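Local coordinates for nucleotidyltransferase-like protein (Exiguobacterium sibiricum, PDB 3C18) that probably acts as a nucleotidyltransferase, coupling a nucleotidyltransferase-like domain to a helical YgxA-like substrate-binding domain and a helix-turn-helix domain, at residues A[131-136]-A[153-158]; A[242-247]-A[251-256]. One frame throughout, in Å; residues are numbered along the deposited sequence.

Contact 1 of 2, residues A[131-136]-A[153-158]; sequences LRRFQD and VHHALH
Arg133 packs against His155 and Ala156 where helices 116-142 and 146-167, joined by a short turn, run as an antiparallel helical hairpin in the YgxA-like substrate-binding domain. The axes of the two segments approach to 7.8 Å at an angle of 157°, and Ala156, with its single methyl, sits at the point of nearest backbone approach.

The contact across the pair is apolar, without a hydrogen bond. Arg133 CB meets Ala156 CB at 3.7 Å, and the same methyl reaches Phe134 N at 3.9 Å. Farther along the arginine, CD lies 3.6 Å from His155 CB, so that the aliphatic part of a charged side chain does the packing. The ring of Phe134 is directed elsewhere, onto Leu212 and Leu216 of helix 201-218, while His154 stacks on His154 of the second subunit.

The head group of Arg133 is held from both helices. Bends at chi2 (-75°) and chi3 (73°) turn the guanidinium away from 153-158 and toward a salt bridge with Asp136 on its own helix, while NE bonds to His152 ND1 on helix 146-167. An alanine in place of Arg133 is likely to leave Asp136 without its cationic mate, take a bond from His152 ND1 and uncover His155 CB. Arg133 NH2 reaches Asp136 OD2 at 2.7 Å, the oxygen lying close to the guanidinium plane while the nitrogen approaches from above the carboxylate plane.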
loop_
_atom_site.group_PDB
_atom_site.type_symbol
_atom_site.label_atom_id
_atom_site.label_comp_id
_atom_site.label_asym_id
_atom_site.label_seq_id
_atom_site.Cartn_x
_atom_site.Cartn_y
_atom_site.Cartn_z
ATOM N N LEU A 131 -6.369 -9.826 -8.872
ATOM C CA LEU A 131 -7.768 -9.850 -9.308
ATOM C C LEU A 131 -8.261 -8.437 -9.533
ATOM O O LEU A 131 -8.875 -8.131 -10.538
ATOM C CB LEU A 131 -8.646 -10.609 -8.288
ATOM C CG LEU A 131 -10.144 -10.675 -8.597
ATOM C CD1 LEU A 131 -10.443 -11.537 -9.819
ATOM C CD2 LEU A 131 -10.890 -11.209 -7.348
ATOM N N ARG A 132 -7.870 -7.551 -8.641
ATOM C CA ARG A 132 -8.276 -6.139 -8.712
ATOM C C ARG A 132 -7.596 -5.428 -9.859
ATOM O O ARG A 132 -8.212 -4.642 -10.594
ATOM C CB ARG A 132 -7.948 -5.433 -7.400
ATOM C CG ARG A 132 -8.408 -4.015 -7.334
ATOM C CD ARG A 132 -9.954 -3.914 -7.176
ATOM N NE ARG A 132 -10.454 -4.559 -5.950
ATOM C CZ ARG A 132 -10.575 -3.946 -4.771
ATOM N NH1 ARG A 132 -10.214 -2.675 -4.646
ATOM N NH2 ARG A 132 -11.052 -4.604 -3.712
ATOM N N ARG A 133 -6.322 -5.713 -10.061
ATOM C CA ARG A 133 -5.591 -5.092 -11.190
ATOM C C ARG A 133 -6.125 -5.591 -12.534
ATOM O O ARG A 133 -6.280 -4.829 -13.506
ATOM C CB ARG A 133 -4.072 -5.296 -11.069
ATOM C CG ARG A 133 -3.443 -4.607 -9.874
ATOM C CD ARG A 133 -3.293 -3.089 -10.007
ATOM N NE ARG A 133 -4.555 -2.363 -9.900
ATOM C CZ ARG A 133 -5.210 -2.144 -8.759
ATOM N NH1 ARG A 133 -4.731 -2.588 -7.617
ATOM N NH2 ARG A 133 -6.370 -1.518 -8.769
ATOM N N PHE A 134 -6.457 -6.865 -12.573
ATOM C CA PHE A 134 -7.028 -7.487 -13.790
ATOM C C PHE A 134 -8.375 -6.838 -14.129
ATOM O O PHE A 134 -8.665 -6.448 -15.241
ATOM C CB PHE A 134 -7.170 -9.000 -13.620
ATOM C CG PHE A 134 -8.022 -9.647 -14.673
ATOM C CD1 PHE A 134 -7.515 -9.903 -15.940
ATOM C CD2 PHE A 134 -9.321 -10.011 -14.400
ATOM C CE1 PHE A 134 -8.304 -10.467 -16.902
ATOM C CE2 PHE A 134 -10.104 -10.594 -15.362
ATOM C CZ PHE A 134 -9.580 -10.821 -16.622
ATOM N N GLN A 135 -9.205 -6.685 -13.129
ATOM C CA GLN A 135 -10.540 -6.092 -13.349
ATOM C C GLN A 135 -10.453 -4.667 -13.829
ATOM O O GLN A 135 -11.209 -4.235 -14.703
ATOM C CB GLN A 135 -11.378 -6.199 -12.072
ATOM C CG GLN A 135 -11.791 -7.659 -11.838
ATOM C CD GLN A 135 -12.484 -7.876 -10.503
ATOM O OE1 GLN A 135 -12.378 -7.054 -9.577
ATOM N NE2 GLN A 135 -13.172 -9.007 -10.391
ATOM N N ASP A 136 -9.497 -3.926 -13.302
ATOM C CA ASP A 136 -9.383 -2.506 -13.651
ATOM C C ASP A 136 -8.879 -2.445 -15.066
ATOM O O ASP A 136 -9.291 -1.608 -15.865
ATOM C CB ASP A 136 -8.386 -1.751 -12.758
ATOM C CG ASP A 136 -8.949 -1.412 -11.394
ATOM O OD1 ASP A 136 -10.115 -1.749 -11.107
ATOM O OD2 ASP A 136 -8.208 -0.806 -10.611
ATOM N N VAL A 153 -2.666 -3.869 -16.244
ATOM C CA VAL A 153 -2.362 -5.203 -16.733
ATOM C C VAL A 153 -0.960 -5.592 -16.292
ATOM O O VAL A 153 -0.705 -6.720 -15.860
ATOM C CB VAL A 153 -2.488 -5.327 -18.245
ATOM C CG1 VAL A 153 -1.699 -6.514 -18.720
ATOM C CG2 VAL A 153 -3.972 -5.462 -18.601
ATOM N N HIS A 154 -0.061 -4.622 -16.367
ATOM C CA HIS A 154 1.356 -4.847 -16.022
ATOM C C HIS A 154 1.460 -5.168 -14.535
ATOM O O HIS A 154 2.117 -6.110 -14.113
ATOM C CB HIS A 154 2.193 -3.616 -16.399
ATOM C CG HIS A 154 3.613 -3.705 -15.968
ATOM N ND1 HIS A 154 4.015 -3.402 -14.688
ATOM C CD2 HIS A 154 4.729 -4.089 -16.634
ATOM C CE1 HIS A 154 5.312 -3.613 -14.576
ATOM N NE2 HIS A 154 5.773 -4.015 -15.745
ATOM N N HIS A 155 0.746 -4.410 -13.733
ATOM C CA HIS A 155 0.752 -4.628 -12.290
ATOM C C HIS A 155 0.173 -5.995 -11.971
ATOM O O HIS A 155 0.683 -6.732 -11.133
ATOM C CB HIS A 155 -0.047 -3.545 -11.570
ATOM C CG HIS A 155 0.579 -2.183 -11.621
ATOM N ND1 HIS A 155 0.184 -1.160 -10.790
ATOM C CD2 HIS A 155 1.571 -1.675 -12.395
ATOM C CE1 HIS A 155 0.891 -0.076 -11.056
ATOM N NE2 HIS A 155 1.748 -0.365 -12.018
ATOM N N ALA A 156 -0.901 -6.351 -12.658
ATOM C CA ALA A 156 -1.539 -7.663 -12.416
ATOM C C ALA A 156 -0.549 -8.744 -12.697
ATOM O O ALA A 156 -0.464 -9.744 -12.009
ATOM C CB ALA A 156 -2.784 -7.866 -13.322
ATOM N N LEU A 157 0.207 -8.567 -13.755
ATOM C CA LEU A 157 1.207 -9.598 -14.129
ATOM C C LEU A 157 2.278 -9.738 -13.051
ATOM O O LEU A 157 2.768 -10.816 -12.756
ATOM C CB LEU A 157 1.865 -9.259 -15.459
ATOM C CG LEU A 157 1.040 -9.579 -16.699
ATOM C CD1 LEU A 157 1.629 -8.911 -17.919
ATOM C CD2 LEU A 157 0.953 -11.040 -16.904
ATOM N N HIS A 158 2.602 -8.622 -12.437
ATOM C CA HIS A 158 3.606 -8.594 -11.369
ATOM C C HIS A 158 3.045 -9.352 -10.152
ATOM O O HIS A 158 3.717 -10.150 -9.537
ATOM C CB HIS A 158 3.968 -7.163 -10.979
ATOM C CG HIS A 158 5.153 -7.083 -10.082
ATOM N ND1 HIS A 158 5.120 -6.477 -8.849
ATOM C CD2 HIS A 158 6.405 -7.575 -10.231
ATOM C CE1 HIS A 158 6.309 -6.587 -8.283
ATOM N NE2 HIS A 158 7.107 -7.243 -9.105
#

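Contact 2 of 2, residues A[242-247]-A[251-256]; sequences ELMEES and ELKVDL
Peptide groups are the flat surfaces where Leu243 and Met244 meet Leu256 and Lys253. Leu256 CD2 lies over one face of the Leu243 carbonyl group, 3.8 Å from Leu243 O, whereas Lys253 comes up beyond the oxygen of the next carbonyl, with its CD 3.6 Å from Met244 O. Lys253 CG and CE border that oxygen as well, without a hydrogen bond.

Met244, present as selenomethionine, reaches between the two partners. Its chain is bent at chi2 (-76°) and chi3 (-66°), which brings the end of the side chain toward 251-256: SE stands 4.0 Å from Leu256 CD2, and CE meets Lys253 CE at 3.6 Å. The segments belong to consecutive helices, 240-245 and 253-265, of the helix-turn-helix domain, whose flanking strands are consistent with a winged-helix fold. Inside that domain Leu256 CD2 also touches Leu243 CB at 4.1 Å, and helix 220-231 adds Met231 against Leu243 and Leu227 against Leu256.

Both segments border the second subunit: Lys253 NZ bonds to Trp53 O and Glu245 OE2 to Thr54 OG1, both residues of that neighbouring chain. The two charged ends lie near each other without pairing, Glu245 OE2 being 4.6 Å from Lys253 NZ.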
loop_
_atom_site.group_PDB
_atom_site.type_symbol
_atom_site.label_atom_id
_atom_site.label_comp_id
_atom_site.label_asym_id
_atom_site.label_seq_id
_atom_site.Cartn_x
_atom_site.Cartn_y
_atom_site.Cartn_z
ATOM N N GLU A 242 -19.966 -10.788 9.503
ATOM C CA GLU A 242 -19.280 -11.804 10.314
ATOM C C GLU A 242 -17.873 -12.085 9.758
ATOM O O GLU A 242 -16.904 -12.295 10.477
ATOM C CB GLU A 242 -20.090 -13.083 10.360
ATOM C CG GLU A 242 -21.288 -12.978 11.301
ATOM C CD GLU A 242 -22.204 -14.208 11.265
ATOM O OE1 GLU A 242 -22.127 -15.012 10.317
ATOM O OE2 GLU A 242 -23.045 -14.353 12.190
ATOM N N LEU A 243 -17.798 -12.137 8.459
ATOM C CA LEU A 243 -16.519 -12.356 7.757
ATOM C C LEU A 243 -15.591 -11.168 7.999
ATOM O O LEU A 243 -14.399 -11.315 8.310
ATOM C CB LEU A 243 -16.741 -12.548 6.247
ATOM C CG LEU A 243 -17.281 -13.871 5.679
ATOM C CD1 LEU A 243 -17.549 -13.749 4.186
ATOM C CD2 LEU A 243 -16.336 -15.031 5.927
HETATM N N MSE A 244 -16.159 -9.982 7.889
HETATM C CA MSE A 244 -15.398 -8.752 8.082
HETATM C C MSE A 244 -14.867 -8.586 9.476
HETATM O O MSE A 244 -13.881 -7.873 9.676
HETATM C CB MSE A 244 -16.199 -7.508 7.725
HETATM C CG MSE A 244 -16.558 -7.410 6.291
HETATM SE SE MSE A 244 -15.119 -6.879 5.106
HETATM C CE MSE A 244 -14.904 -5.125 5.801
ATOM N N GLU A 245 -15.532 -9.230 10.430
ATOM C CA GLU A 245 -15.223 -9.074 11.834
ATOM C C GLU A 245 -14.334 -10.185 12.356
ATOM O O GLU A 245 -13.835 -10.115 13.446
ATOM C CB GLU A 245 -16.494 -9.046 12.690
ATOM C CG GLU A 245 -17.352 -7.790 12.530
ATOM C CD GLU A 245 -16.573 -6.487 12.773
ATOM O OE1 GLU A 245 -16.209 -6.308 13.946
ATOM O OE2 GLU A 245 -16.373 -5.657 11.818
ATOM N N GLU A 246 -14.140 -11.198 11.549
ATOM C CA GLU A 246 -13.337 -12.379 11.928
ATOM C C GLU A 246 -11.874 -11.978 11.961
ATOM O O GLU A 246 -11.343 -11.473 11.000
ATOM C CB GLU A 246 -13.576 -13.482 10.923
ATOM C CG GLU A 246 -12.870 -14.761 11.198
ATOM C CD GLU A 246 -13.301 -15.400 12.487
ATOM O OE1 GLU A 246 -14.443 -15.142 12.951
ATOM O OE2 GLU A 246 -12.471 -16.129 13.047
ATOM N N SER A 247 -11.216 -12.210 13.073
ATOM C CA SER A 247 -9.851 -11.695 13.238
ATOM C C SER A 247 -8.865 -12.260 12.229
ATOM O O SER A 247 -8.014 -11.530 11.694
ATOM C CB SER A 247 -9.369 -11.896 14.676
ATOM O OG SER A 247 -9.191 -13.259 14.929
ATOM N N GLU A 251 -6.458 -8.895 7.551
ATOM C CA GLU A 251 -5.609 -8.392 6.450
ATOM C C GLU A 251 -6.316 -8.445 5.114
ATOM O O GLU A 251 -5.884 -7.828 4.153
ATOM C CB GLU A 251 -4.308 -9.182 6.355
ATOM C CG GLU A 251 -3.446 -9.128 7.621
ATOM C CD GLU A 251 -2.945 -7.708 7.933
ATOM O OE1 GLU A 251 -2.744 -6.899 6.998
ATOM O OE2 GLU A 251 -2.730 -7.425 9.123
ATOM N N LEU A 252 -7.429 -9.166 5.072
ATOM C CA LEU A 252 -8.147 -9.345 3.817
ATOM C C LEU A 252 -9.377 -8.476 3.750
ATOM O O LEU A 252 -10.062 -8.471 2.746
ATOM C CB LEU A 252 -8.555 -10.802 3.640
ATOM C CG LEU A 252 -7.472 -11.800 3.236
ATOM C CD1 LEU A 252 -8.007 -13.246 3.362
ATOM C CD2 LEU A 252 -7.007 -11.479 1.818
ATOM N N LYS A 253 -9.643 -7.697 4.798
ATOM C CA LYS A 253 -10.887 -6.891 4.830
ATOM C C LYS A 253 -11.078 -6.083 3.558
ATOM O O LYS A 253 -12.165 -6.016 2.986
ATOM C CB LYS A 253 -10.957 -5.943 6.038
ATOM C CG LYS A 253 -11.235 -6.626 7.331
ATOM C CD LYS A 253 -11.303 -5.652 8.509
ATOM C CE LYS A 253 -12.422 -4.631 8.430
ATOM N NZ LYS A 253 -12.619 -3.944 9.782
ATOM N N VAL A 254 -10.001 -5.499 3.087
ATOM C CA VAL A 254 -10.113 -4.545 1.988
ATOM C C VAL A 254 -10.570 -5.183 0.708
ATOM O O VAL A 254 -11.159 -4.519 -0.177
ATOM C CB VAL A 254 -8.787 -3.805 1.750
ATOM C CG1 VAL A 254 -8.788 -3.120 0.395
ATOM C CG2 VAL A 254 -8.584 -2.781 2.861
ATOM N N ASP A 255 -10.302 -6.485 0.602
ATOM C CA ASP A 255 -10.577 -7.211 -0.655
ATOM C C ASP A 255 -11.582 -8.346 -0.547
ATOM O O ASP A 255 -11.855 -9.035 -1.503
ATOM C CB ASP A 255 -9.255 -7.756 -1.216
ATOM C CG ASP A 255 -8.429 -6.666 -1.938
ATOM O OD1 ASP A 255 -8.927 -6.079 -2.949
ATOM O OD2 ASP A 255 -7.283 -6.429 -1.489
ATOM N N LEU A 256 -12.132 -8.519 0.644
ATOM C CA LEU A 256 -13.015 -9.638 0.932
ATOM C C LEU A 256 -14.252 -9.594 0.023
ATOM O O LEU A 256 -14.660 -10.582 -0.558
ATOM C CB LEU A 256 -13.393 -9.628 2.430
ATOM C CG LEU A 256 -13.625 -10.917 3.197
ATOM C CD1 LEU A 256 -12.592 -11.932 2.836
ATOM C CD2 LEU A 256 -13.539 -10.558 4.677
#

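Contact 1 closes before contact 2 opens along the chain, and their centres are about 21 Å apart, yet a salt bridge joins them directly: Arg132 NH2 of 131-136 lies 2.7 Å from Asp255 OD1 of 251-256. It ties helix 116-142 of the substrate-binding domain to helix 253-265 of the helix-turn-helix domain. Leu131 packs on Phe262 of that helix, and Leu252, in the turn just before it, on Leu125 of helix 116-142. Both contacts also border the second subunit, in different ways. Contact 1 meets the equivalent helix, His158 packing on Thr151 of the second subunit, whereas contact 2 reaches the nucleotidyltransferase-like part of the partner chain, with Val254 on its Trp53 and Met244 on its Thr54.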